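PDB 1XOC: oligopeptide-binding protein AppA from Bacillus subtilis, which binds oligopeptides, including tetra- and pentapeptides but not tripeptides, for an ABC permease that can replace the OPP system in sporulation and competence. Local coordinates for residues A[264-269]-A[481-486]; A[362-367]-A[412-417]. All blocks are in the same frame, centred on the assembly; numbering follows the deposited sequence.

Interaction 1: A[264-269]-A[481-486]; sequences LSYVYI and QPYTFL
Y268 lies flat against Y483, and this face-to-face stack of phenol rings is the tightest part of the contact between 264-269 and 481-486. The ring planes are only 15° apart and the centroids 3.9 Å, with CD2 of Y268 over the centre of the Y483 ring and CE2 of Y483 over that of Y268. With its CG between backbone N and carbonyl carbon (chi1 66°), Y268 keeps its ring close to its own strand, where Y483 can lie over it. W419 meets the Y268 ring at a similarly shallow tilt, and its indole NE1 hydrogen-bonds Y483 OH, holding the far end of the stack. Y266 comes in across Y483, its OH at the ring edge 3.5 Å from Y483 CE2. F485 turns an edge toward the face of Y266 in an offset edge-to-face pair, planes at 67°.

The backbones bind as antiparallel strands. I269 and T484 are a hydrogen-bonded pair, with I269 N to T484 O at 2.8 Å and T484 N to I269 O at 3.0 Å; Y268 and F485 form the adjoining non-hydrogen-bonded pair. Further along, L486 N reaches V267 O at 2.9 Å.

On the sheet face bearing V267, I269, T484 and L486 the side-chain contacts are wider, though this face too is buried. L486 CD1 rests 3.9 Å from I269 CG1 and 4.1 Å from V267 CG1, and helix 371-385 covers all three side chains. T484 directs its hydroxyl elsewhere, to T288 and W271. S265 and V267 also pack on aromatic side chains of the bound peptide, placing strand 265-271 at the peptide site of a periplasmic-binding-protein fold, with 481-486 pairing alongside it.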
loop_
_atom_site.group_PDB
_atom_site.type_symbol
_atom_site.label_atom_id
_atom_site.label_comp_id
_atom_site.label_asym_id
_atom_site.label_seq_id
_atom_site.Cartn_x
_atom_site.Cartn_y
_atom_site.Cartn_z
ATOM N N LEU A 264 -4.615 -7.606 3.820
ATOM C CA LEU A 264 -3.918 -6.783 4.825
ATOM C C LEU A 264 -4.070 -5.300 4.450
ATOM O O LEU A 264 -3.153 -4.669 3.949
ATOM C CB LEU A 264 -2.435 -7.192 4.948
ATOM C CG LEU A 264 -1.671 -6.608 6.126
ATOM C CD1 LEU A 264 -2.044 -7.328 7.401
ATOM C CD2 LEU A 264 -0.186 -6.752 5.912
ATOM N N SER A 265 -5.253 -4.763 4.697
ATOM C CA SER A 265 -5.657 -3.506 4.075
ATOM C C SER A 265 -6.840 -2.938 4.829
ATOM O O SER A 265 -7.555 -3.659 5.553
ATOM C CB SER A 265 -6.059 -3.769 2.639
ATOM O OG SER A 265 -6.635 -2.620 2.057
ATOM N N TYR A 266 -7.059 -1.632 4.643
ATOM C CA TYR A 266 -8.379 -1.055 4.914
ATOM C C TYR A 266 -8.632 0.032 3.873
ATOM O O TYR A 266 -7.686 0.585 3.300
ATOM C CB TYR A 266 -8.562 -0.550 6.364
ATOM C CG TYR A 266 -7.628 0.570 6.783
ATOM C CD1 TYR A 266 -7.857 1.902 6.400
ATOM C CD2 TYR A 266 -6.520 0.307 7.561
ATOM C CE1 TYR A 266 -6.994 2.910 6.792
ATOM C CE2 TYR A 266 -5.649 1.310 7.959
ATOM C CZ TYR A 266 -5.903 2.622 7.559
ATOM O OH TYR A 266 -5.035 3.621 7.951
ATOM N N VAL A 267 -9.912 0.322 3.691
ATOM C CA VAL A 267 -10.380 1.378 2.782
ATOM C C VAL A 267 -10.963 2.461 3.684
ATOM O O VAL A 267 -11.548 2.160 4.733
ATOM C CB VAL A 267 -11.392 0.805 1.768
ATOM C CG1 VAL A 267 -12.025 1.892 0.922
ATOM C CG2 VAL A 267 -10.684 -0.235 0.878
ATOM N N TYR A 268 -10.805 3.712 3.268
ATOM C CA TYR A 268 -11.087 4.855 4.113
ATOM C C TYR A 268 -11.442 6.060 3.257
ATOM O O TYR A 268 -11.230 6.066 2.074
ATOM C CB TYR A 268 -9.874 5.176 4.988
ATOM C CG TYR A 268 -8.660 5.648 4.229
ATOM C CD1 TYR A 268 -7.766 4.760 3.692
ATOM C CD2 TYR A 268 -8.420 6.991 4.040
ATOM C CE1 TYR A 268 -6.670 5.197 3.007
ATOM C CE2 TYR A 268 -7.341 7.433 3.349
ATOM C CZ TYR A 268 -6.462 6.539 2.829
ATOM O OH TYR A 268 -5.373 6.970 2.139
ATOM N N ILE A 269 -11.996 7.077 3.897
ATOM C CA ILE A 269 -12.046 8.405 3.323
ATOM C C ILE A 269 -11.025 9.282 3.995
ATOM O O ILE A 269 -11.050 9.447 5.196
ATOM C CB ILE A 269 -13.435 9.038 3.493
ATOM C CG1 ILE A 269 -14.521 8.110 2.974
ATOM C CG2 ILE A 269 -13.480 10.407 2.818
ATOM C CD1 ILE A 269 -15.917 8.580 3.280
ATOM N N GLN A 481 -10.468 11.103 14.109
ATOM C CA GLN A 481 -11.051 10.838 12.805
ATOM C C GLN A 481 -10.309 11.579 11.683
ATOM O O GLN A 481 -10.933 12.291 10.894
ATOM C CB GLN A 481 -12.537 11.197 12.775
ATOM C CG GLN A 481 -13.410 10.309 13.667
ATOM C CD GLN A 481 -13.543 8.895 13.135
ATOM O OE1 GLN A 481 -14.241 8.673 12.137
ATOM N NE2 GLN A 481 -12.913 7.930 13.811
ATOM N N PRO A 482 -8.981 11.368 11.565
ATOM C CA PRO A 482 -8.302 11.969 10.421
ATOM C C PRO A 482 -8.821 11.356 9.109
ATOM O O PRO A 482 -8.791 12.003 8.048
ATOM C CB PRO A 482 -6.846 11.614 10.664
ATOM C CG PRO A 482 -6.890 10.364 11.524
ATOM C CD PRO A 482 -8.068 10.563 12.402
ATOM N N TYR A 483 -9.284 10.112 9.213
ATOM C CA TYR A 483 -10.020 9.421 8.171
ATOM C C TYR A 483 -11.382 9.012 8.730
ATOM O O TYR A 483 -11.533 8.859 9.946
ATOM C CB TYR A 483 -9.358 8.088 7.785
ATOM C CG TYR A 483 -7.928 8.062 7.277
ATOM C CD1 TYR A 483 -7.282 9.174 6.772
ATOM C CD2 TYR A 483 -7.214 6.860 7.288
ATOM C CE1 TYR A 483 -5.983 9.091 6.268
ATOM C CE2 TYR A 483 -5.907 6.769 6.785
ATOM C CZ TYR A 483 -5.302 7.866 6.276
ATOM O OH TYR A 483 -4.011 7.744 5.804
ATOM N N THR A 484 -12.340 8.801 7.824
ATOM C CA THR A 484 -13.467 7.930 8.078
ATOM C C THR A 484 -13.046 6.538 7.635
ATOM O O THR A 484 -12.826 6.280 6.449
ATOM C CB THR A 484 -14.755 8.392 7.345
ATOM O OG1 THR A 484 -15.140 9.650 7.877
ATOM C CG2 THR A 484 -15.851 7.456 7.535
ATOM N N PHE A 485 -12.926 5.632 8.585
ATOM C CA PHE A 485 -12.544 4.282 8.266
ATOM C C PHE A 485 -13.769 3.592 7.699
ATOM O O PHE A 485 -14.847 3.704 8.265
ATOM C CB PHE A 485 -11.995 3.583 9.524
ATOM C CG PHE A 485 -10.741 4.220 10.036
ATOM C CD1 PHE A 485 -10.799 5.181 11.051
ATOM C CD2 PHE A 485 -9.517 3.923 9.470
ATOM C CE1 PHE A 485 -9.641 5.820 11.494
ATOM C CE2 PHE A 485 -8.371 4.548 9.907
ATOM C CZ PHE A 485 -8.428 5.493 10.924
ATOM N N LEU A 486 -13.630 2.893 6.567
ATOM C CA LEU A 486 -14.787 2.305 5.896
ATOM C C LEU A 486 -14.898 0.800 6.120
ATOM O O LEU A 486 -15.855 0.350 6.730
ATOM C CB LEU A 486 -14.821 2.682 4.398
ATOM C CG LEU A 486 -15.075 4.165 4.022
ATOM C CD1 LEU A 486 -14.925 4.309 2.512
ATOM C CD2 LEU A 486 -16.410 4.693 4.521
#

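Interaction 2: A[362-367]-A[412-417]; sequences FTLKTN and FDAMVM
A414 CB sits among apolar groups of the neighbouring strand, 3.7 Å from L364 CD1 and 3.9 Å from F362 CE1. L364 extends its CG anti to the backbone N (chi1 -177°), which brings its branched end across toward V416, and both of its methyls touch V416 CG2, CD1 at 4.0 Å. Helix 371-385 packs on L364 through A377, while W271 touches both F362 and A414. On the other face of the sheet, K365 runs its extended chain past F412 CB to hydrogen bonds of NZ with Q404 and the backbone of D411.

The strands run parallel, with L364 beside A414 and K365 beside M415. K365 bonds to the two residues flanking M415, through its N to A414 O (3.1 Å) and through its O to V416 N (2.9 Å). On its other side strand 358-367 pairs, again in parallel, with strand 390-396, to which helix 371-385 leads in a beta-alpha-beta crossover.

Toward the start of the pair the ladder gives way to side-chain and water bonds. A414 N makes only a weak bond to T363 O, and a water joins that same oxygen to D413 N. D413 OD2 accepts the T363 amide at 2.9 Å through its anti lone pair, in an almost straight N-H...O line of 177°. Replacing D413 by an alanine removes the carboxylate, and the T363 amide would probably lose this acceptor, with the start of the strand pair left to the weak A414 bond and the water. At the opposite end T366 OG1 donates to V416 O at 2.8 Å, tilted 33° from the carbonyl plane. Beyond it, N367 accepts from R373 through OD1 and binds the backbone of the bound peptide through ND2.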
loop_
_atom_site.group_PDB
_atom_site.type_symbol
_atom_site.label_atom_id
_atom_site.label_comp_id
_atom_site.label_asym_id
_atom_site.label_seq_id
_atom_site.Cartn_x
_atom_site.Cartn_y
_atom_site.Cartn_z
ATOM N N PHE A 362 -17.491 20.367 -1.549
ATOM C CA PHE A 362 -16.172 19.854 -1.913
ATOM C C PHE A 362 -16.257 18.731 -2.942
ATOM O O PHE A 362 -17.319 18.186 -3.208
ATOM C CB PHE A 362 -15.415 19.363 -0.668
ATOM C CG PHE A 362 -16.027 18.160 -0.013
ATOM C CD1 PHE A 362 -15.563 16.870 -0.307
ATOM C CD2 PHE A 362 -17.056 18.307 0.903
ATOM C CE1 PHE A 362 -16.142 15.773 0.284
ATOM C CE2 PHE A 362 -17.634 17.232 1.492
ATOM C CZ PHE A 362 -17.164 15.945 1.208
ATOM N N THR A 363 -15.090 18.369 -3.473
ATOM C CA THR A 363 -14.951 17.275 -4.420
ATOM C C THR A 363 -14.344 16.029 -3.741
ATOM O O THR A 363 -13.297 16.086 -3.059
ATOM C CB THR A 363 -14.116 17.716 -5.621
ATOM O OG1 THR A 363 -14.779 18.821 -6.259
ATOM C CG2 THR A 363 -13.905 16.583 -6.632
ATOM N N LEU A 364 -15.030 14.893 -3.923
ATOM C CA LEU A 364 -14.562 13.583 -3.469
ATOM C C LEU A 364 -14.017 12.774 -4.648
ATOM O O LEU A 364 -14.762 12.364 -5.559
ATOM C CB LEU A 364 -15.714 12.825 -2.828
ATOM C CG LEU A 364 -15.457 11.445 -2.203
ATOM C CD1 LEU A 364 -14.465 11.493 -1.058
ATOM C CD2 LEU A 364 -16.755 10.837 -1.711
ATOM N N LYS A 365 -12.708 12.514 -4.602
ATOM C CA LYS A 365 -12.031 11.764 -5.650
ATOM C C LYS A 365 -11.881 10.288 -5.303
ATOM O O LYS A 365 -11.771 9.919 -4.120
ATOM C CB LYS A 365 -10.621 12.315 -5.880
ATOM C CG LYS A 365 -10.539 13.641 -6.535
ATOM C CD LYS A 365 -9.092 14.120 -6.672
ATOM C CE LYS A 365 -9.046 15.335 -7.577
ATOM N NZ LYS A 365 -7.700 15.973 -7.666
ATOM N N THR A 366 -11.831 9.442 -6.331
ATOM C CA THR A 366 -11.350 8.063 -6.148
ATOM C C THR A 366 -10.788 7.535 -7.447
ATOM O O THR A 366 -10.853 8.255 -8.469
ATOM C CB THR A 366 -12.446 7.108 -5.610
ATOM O OG1 THR A 366 -11.792 5.926 -5.096
ATOM C CG2 THR A 366 -13.421 6.721 -6.662
ATOM N N ASN A 367 -10.261 6.315 -7.453
ATOM C CA ASN A 367 -9.553 5.813 -8.628
ATOM C C ASN A 367 -10.412 5.103 -9.669
ATOM O O ASN A 367 -11.203 4.213 -9.341
ATOM C CB ASN A 367 -8.372 4.916 -8.228
ATOM C CG ASN A 367 -8.752 3.826 -7.266
ATOM O OD1 ASN A 367 -9.250 4.102 -6.180
ATOM N ND2 ASN A 367 -8.487 2.578 -7.653
ATOM N N PHE A 412 -6.293 17.325 -3.396
ATOM C CA PHE A 412 -7.602 16.709 -3.175
ATOM C C PHE A 412 -8.246 17.372 -1.958
ATOM O O PHE A 412 -7.535 17.862 -1.071
ATOM C CB PHE A 412 -7.476 15.184 -2.975
ATOM C CG PHE A 412 -6.779 14.782 -1.705
ATOM C CD1 PHE A 412 -5.407 14.818 -1.616
ATOM C CD2 PHE A 412 -7.503 14.386 -0.610
ATOM C CE1 PHE A 412 -4.751 14.425 -0.431
ATOM C CE2 PHE A 412 -6.837 13.960 0.574
ATOM C CZ PHE A 412 -5.472 14.012 0.642
ATOM N N ASP A 413 -9.578 17.416 -1.939
ATOM C CA ASP A 413 -10.349 17.827 -0.755
ATOM C C ASP A 413 -10.579 16.593 0.106
ATOM O O ASP A 413 -10.286 16.568 1.312
ATOM C CB ASP A 413 -11.720 18.365 -1.150
ATOM C CG ASP A 413 -11.662 19.610 -2.028
ATOM O OD1 ASP A 413 -10.680 20.380 -1.947
ATOM O OD2 ASP A 413 -12.640 19.808 -2.784
ATOM N N ALA A 414 -11.046 15.519 -0.535
ATOM C CA ALA A 414 -11.262 14.239 0.151
ATOM C C ALA A 414 -11.092 13.133 -0.864
ATOM O O ALA A 414 -11.263 13.355 -2.048
ATOM C CB ALA A 414 -12.638 14.179 0.781
ATOM N N MET A 415 -10.745 11.929 -0.414
ATOM C CA MET A 415 -10.646 10.811 -1.342
ATOM C C MET A 415 -11.065 9.509 -0.725
ATOM O O MET A 415 -10.869 9.306 0.460
ATOM C CB MET A 415 -9.239 10.685 -1.896
ATOM C CG MET A 415 -8.213 10.302 -0.884
ATOM S SD MET A 415 -6.579 10.163 -1.633
ATOM C CE MET A 415 -5.577 10.060 -0.142
ATOM N N VAL A 416 -11.654 8.642 -1.539
ATOM C CA VAL A 416 -11.907 7.254 -1.135
ATOM C C VAL A 416 -10.698 6.444 -1.576
ATOM O O VAL A 416 -10.374 6.393 -2.742
ATOM C CB VAL A 416 -13.194 6.691 -1.777
ATOM C CG1 VAL A 416 -13.398 5.238 -1.315
ATOM C CG2 VAL A 416 -14.401 7.563 -1.457
ATOM N N MET A 417 -10.005 5.793 -0.629
ATOM C CA MET A 417 -8.662 5.265 -0.919
ATOM C C MET A 417 -8.419 4.078 -0.029
ATOM O O MET A 417 -9.183 3.862 0.900
ATOM C CB MET A 417 -7.614 6.332 -0.680
ATOM C CG MET A 417 -6.186 6.061 -1.113
ATOM S SD MET A 417 -5.956 5.327 -2.714
ATOM C CE MET A 417 -6.804 6.463 -3.781
HETATM O O HOH W 1 -10.752 16.393 -4.416
#

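Interactions 1 and 2 belong to one mixed sheet, their centres about 13 Å apart on the same side of the chain's centre. Strands 265-271 and 414-420 are neighbours there, joined by a probable hydrogen bond from Y268 N to M417 O (2.9 Å), so the order across is 483-496, 265-271, 414-420, 358-367. Along the chain both segments of interaction 2 fall between 264-269 and 481-486, so in sequence, though not in the sheet, the parallel pair lies between the two halves of the antiparallel one. Helix 371-385 packs against both contacts. Strands 265-271, 358-367 and 414-420 each present residues to the bound peptide, so the shared sheet forms part of the binding site.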